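Local structure of CDP-glucose 4,6-dehydratase (Salmonella enterica subsp. enterica serovar Typhi, 1WVG) at residues R319-R328 and R348-A356. The protein catalyses the NAD-dependent conversion of CDP-D-glucose to CDP-4-dehydro-6-deoxy-D-glucose and water, an early step in making a dideoxy sugar of the lipopolysaccharide O-antigen. Residues are numbered along the deposited sequence; the frame is centred on the assembly and turned at random.
Sequences RWGLTETLSR and REISDYMSA
The start of helix 322-337 and the loop before it pack against the C-terminal helix 342-355 through Trp320 and Arg328, a partly buried contact in which an aromatic pair lies beside a salt-bridge network. The indole has a ring edge against one face and charged groups over the other. Against one face comes the edge of the Tyr353 ring in a T-shaped pair, planes 84° apart and centroids 5.0 Å apart, while Glu324 OE2 and Arg328 NE lie over the rim of the opposite face. The far end of the indole also packs on the helix backbone, with Trp320 CZ2 3.4 Å from Tyr353 CA. Arg328 runs extended from CG to NE, bringing its guanidinium edge up to both acids of the second helix. Arg328 NH1 donates to Glu349 OE2 at 2.6 Å, from above that carboxylate's plane, and to Asp352 OD2 at 2.8 Å on its anti side; NH2 adds a weak bond to Asp352 OD2. Within its own helix, Arg328 NE pairs with Glu324 OE1; three carboxylates therefore surround this cation, which would restrain its rotation and probably share its charge. A water joins Arg328 O to Glu349 OE2, and Glu349 OE1 is hydrogen-bonded to His234. At the opposite end Arg319, bent at chi2 (130°) and chi3, lays CD over the Tyr353 ring, 3.4 Å from Tyr353 CZ, and its NH2 makes a weak bond to Met354 O. Glu237 binds the Tyr353 hydroxyl and the backbone nitrogens of Arg319 and Trp320, tying both segments to helix 236-251. Ile350 meanwhile packs on helix 20-31, so the C-terminal helix links this region to the Rossmann fold of a short-chain dehydrogenase/reductase.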
loop_
_atom_site.group_PDB
_atom_site.type_symbol
_atom_site.label_atom_id
_atom_site.label_comp_id
_atom_site.label_asym_id
_atom_site.label_seq_id
_atom_site.Cartn_x
_atom_site.Cartn_y
_atom_site.Cartn_z
ATOM N N ARG A 319 6.359 30.036 -8.896
ATOM C CA ARG A 319 6.104 31.393 -9.271
ATOM C C ARG A 319 5.406 31.604 -10.585
ATOM O O ARG A 319 4.505 32.435 -10.659
ATOM C CB ARG A 319 7.342 32.266 -9.151
ATOM C CG ARG A 319 7.484 32.721 -7.703
ATOM C CD ARG A 319 8.871 32.498 -7.127
ATOM N NE ARG A 319 9.526 33.746 -6.756
ATOM C CZ ARG A 319 10.518 33.851 -5.859
ATOM N NH1 ARG A 319 10.994 32.785 -5.200
ATOM N NH2 ARG A 319 11.030 35.047 -5.616
ATOM N N TRP A 320 5.828 30.899 -11.620
ATOM C CA TRP A 320 5.196 31.124 -12.898
ATOM C C TRP A 320 4.295 30.035 -13.391
ATOM O O TRP A 320 4.487 28.863 -13.107
ATOM C CB TRP A 320 6.238 31.333 -13.971
ATOM C CG TRP A 320 6.983 32.589 -13.689
ATOM C CD1 TRP A 320 6.498 33.684 -13.053
ATOM C CD2 TRP A 320 8.320 32.888 -14.054
ATOM N NE1 TRP A 320 7.446 34.671 -12.999
ATOM C CE2 TRP A 320 8.583 34.205 -13.603
ATOM C CE3 TRP A 320 9.296 32.162 -14.708
ATOM C CZ2 TRP A 320 9.815 34.803 -13.794
ATOM C CZ3 TRP A 320 10.518 32.757 -14.914
ATOM C CH2 TRP A 320 10.772 34.055 -14.455
ATOM N N GLY A 321 3.338 30.467 -14.182
ATOM C CA GLY A 321 2.394 29.568 -14.839
ATOM C C GLY A 321 2.958 29.053 -16.184
ATOM O O GLY A 321 3.880 29.629 -16.815
ATOM N N LEU A 322 2.389 27.929 -16.611
ATOM C CA LEU A 322 2.764 27.276 -17.848
ATOM C C LEU A 322 2.722 28.254 -19.020
ATOM O O LEU A 322 3.602 28.393 -19.874
ATOM C CB LEU A 322 1.838 26.057 -18.074
ATOM C CG LEU A 322 2.211 25.303 -19.336
ATOM C CD1 LEU A 322 3.718 25.088 -19.337
ATOM C CD2 LEU A 322 1.529 23.948 -19.409
ATOM N N THR A 323 1.639 28.975 -19.094
ATOM C CA THR A 323 1.578 29.883 -20.200
ATOM C C THR A 323 2.642 30.965 -20.156
ATOM O O THR A 323 3.274 31.317 -21.165
ATOM C CB THR A 323 0.160 30.440 -20.300
ATOM O OG1 THR A 323 -0.707 29.324 -20.311
ATOM C CG2 THR A 323 0.006 31.232 -21.591
ATOM N N GLU A 324 2.826 31.514 -18.972
ATOM C CA GLU A 324 3.798 32.569 -18.792
ATOM C C GLU A 324 5.154 31.998 -19.128
ATOM O O GLU A 324 5.965 32.554 -19.881
ATOM C CB GLU A 324 3.730 33.053 -17.332
ATOM C CG GLU A 324 5.122 33.280 -16.733
ATOM C CD GLU A 324 5.580 34.700 -16.915
ATOM O OE1 GLU A 324 5.991 35.136 -17.983
ATOM O OE2 GLU A 324 5.503 35.397 -15.805
ATOM N N THR A 325 5.355 30.821 -18.569
ATOM C CA THR A 325 6.557 30.109 -18.814
ATOM C C THR A 325 6.777 29.963 -20.344
ATOM O O THR A 325 7.783 30.426 -20.872
ATOM C CB THR A 325 6.479 28.813 -17.992
ATOM O OG1 THR A 325 6.725 29.164 -16.625
ATOM C CG2 THR A 325 7.471 27.764 -18.494
ATOM N N LEU A 326 5.826 29.382 -21.095
ATOM C CA LEU A 326 5.972 29.227 -22.539
ATOM C C LEU A 326 6.272 30.547 -23.229
ATOM O O LEU A 326 7.075 30.678 -24.156
ATOM C CB LEU A 326 4.694 28.589 -23.096
ATOM C CG LEU A 326 4.608 27.119 -22.715
ATOM C CD1 LEU A 326 3.398 26.511 -23.404
ATOM C CD2 LEU A 326 5.879 26.365 -23.124
ATOM N N SER A 327 5.625 31.568 -22.739
ATOM C CA SER A 327 5.850 32.847 -23.330
ATOM C C SER A 327 7.294 33.309 -23.197
ATOM O O SER A 327 7.916 33.778 -24.148
ATOM C CB SER A 327 4.884 33.838 -22.757
ATOM O OG SER A 327 5.345 35.109 -23.152
ATOM N N ARG A 328 7.830 33.142 -21.996
ATOM C CA ARG A 328 9.193 33.508 -21.683
ATOM C C ARG A 328 10.206 32.697 -22.455
ATOM O O ARG A 328 11.235 33.240 -22.826
ATOM C CB ARG A 328 9.484 33.357 -20.198
ATOM C CG ARG A 328 8.958 34.536 -19.405
ATOM C CD ARG A 328 8.945 34.262 -17.901
ATOM N NE ARG A 328 8.589 35.427 -17.074
ATOM C CZ ARG A 328 9.345 36.536 -16.893
ATOM N NH1 ARG A 328 10.538 36.694 -17.459
ATOM N NH2 ARG A 328 8.900 37.514 -16.106
ATOM N N ARG A 348 18.355 38.674 -16.577
ATOM C CA ARG A 348 17.065 39.284 -16.392
ATOM C C ARG A 348 15.978 38.291 -15.942
ATOM O O ARG A 348 15.094 38.579 -15.123
ATOM C CB ARG A 348 16.637 40.052 -17.631
ATOM C CG ARG A 348 15.825 41.287 -17.243
ATOM C CD ARG A 348 15.163 42.043 -18.389
ATOM N NE ARG A 348 13.863 42.573 -17.992
ATOM C CZ ARG A 348 12.835 42.815 -18.807
ATOM N NH1 ARG A 348 12.885 42.613 -20.144
ATOM N NH2 ARG A 348 11.709 43.292 -18.273
ATOM N N GLU A 349 16.000 37.100 -16.514
ATOM C CA GLU A 349 14.968 36.144 -16.101
ATOM C C GLU A 349 15.030 35.776 -14.641
ATOM O O GLU A 349 13.975 35.712 -14.003
ATOM C CB GLU A 349 14.849 34.895 -16.961
ATOM C CG GLU A 349 14.290 35.278 -18.325
ATOM C CD GLU A 349 13.138 34.420 -18.680
ATOM O OE1 GLU A 349 13.221 33.197 -18.703
ATOM O OE2 GLU A 349 12.065 35.136 -18.928
ATOM N N ILE A 350 16.270 35.544 -14.147
ATOM C CA ILE A 350 16.556 35.206 -12.744
ATOM C C ILE A 350 16.013 36.350 -11.872
ATOM O O ILE A 350 15.280 36.170 -10.905
ATOM C CB ILE A 350 18.059 34.935 -12.529
ATOM C CG1 ILE A 350 18.589 33.740 -13.315
ATOM C CG2 ILE A 350 18.452 34.815 -11.061
ATOM C CD1 ILE A 350 20.001 33.301 -12.893
ATOM N N SER A 351 16.311 37.585 -12.276
ATOM C CA SER A 351 15.826 38.718 -11.517
ATOM C C SER A 351 14.300 38.819 -11.491
ATOM O O SER A 351 13.654 39.109 -10.492
ATOM C CB SER A 351 16.400 39.999 -12.102
ATOM O OG SER A 351 15.316 40.811 -12.524
ATOM N N ASP A 352 13.706 38.602 -12.637
ATOM C CA ASP A 352 12.270 38.667 -12.748
ATOM C C ASP A 352 11.666 37.609 -11.856
ATOM O O ASP A 352 10.636 37.800 -11.240
ATOM C CB ASP A 352 11.856 38.287 -14.192
ATOM C CG ASP A 352 12.011 39.371 -15.224
ATOM O OD1 ASP A 352 12.272 40.513 -14.901
ATOM O OD2 ASP A 352 11.827 38.969 -16.481
ATOM N N TYR A 353 12.302 36.444 -11.854
ATOM C CA TYR A 353 11.785 35.368 -11.055
ATOM C C TYR A 353 11.908 35.740 -9.620
ATOM O O TYR A 353 10.992 35.522 -8.838
ATOM C CB TYR A 353 12.465 34.002 -11.298
ATOM C CG TYR A 353 11.820 32.810 -10.583
ATOM C CD1 TYR A 353 10.825 32.039 -11.184
ATOM C CD2 TYR A 353 12.247 32.422 -9.313
ATOM C CE1 TYR A 353 10.274 30.930 -10.544
ATOM C CE2 TYR A 353 11.675 31.351 -8.627
ATOM C CZ TYR A 353 10.681 30.603 -9.251
ATOM O OH TYR A 353 10.139 29.516 -8.609
ATOM N N MET A 354 13.056 36.283 -9.284
ATOM C CA MET A 354 13.243 36.669 -7.902
ATOM C C MET A 354 12.223 37.715 -7.490
ATOM O O MET A 354 11.917 37.919 -6.317
ATOM C CB MET A 354 14.655 37.200 -7.661
ATOM C CG MET A 354 15.673 36.116 -7.899
ATOM S SD MET A 354 16.431 35.585 -6.350
ATOM C CE MET A 354 18.168 35.782 -6.825
ATOM N N SER A 355 11.695 38.409 -8.479
ATOM C CA SER A 355 10.698 39.419 -8.191
ATOM C C SER A 355 9.299 38.801 -8.108
ATOM O O SER A 355 8.488 39.251 -7.304
ATOM C CB SER A 355 10.775 40.586 -9.163
ATOM O OG SER A 355 12.112 40.725 -9.601
ATOM N N ALA A 356 9.041 37.762 -8.937
ATOM C CA ALA A 356 7.776 37.023 -9.036
ATOM C C ALA A 356 7.331 36.492 -7.674
ATOM O O ALA A 356 6.207 36.749 -7.226
ATOM C CB ALA A 356 7.883 35.897 -10.070
HETATM O O HOH W 1 12.001 35.588 -21.529
#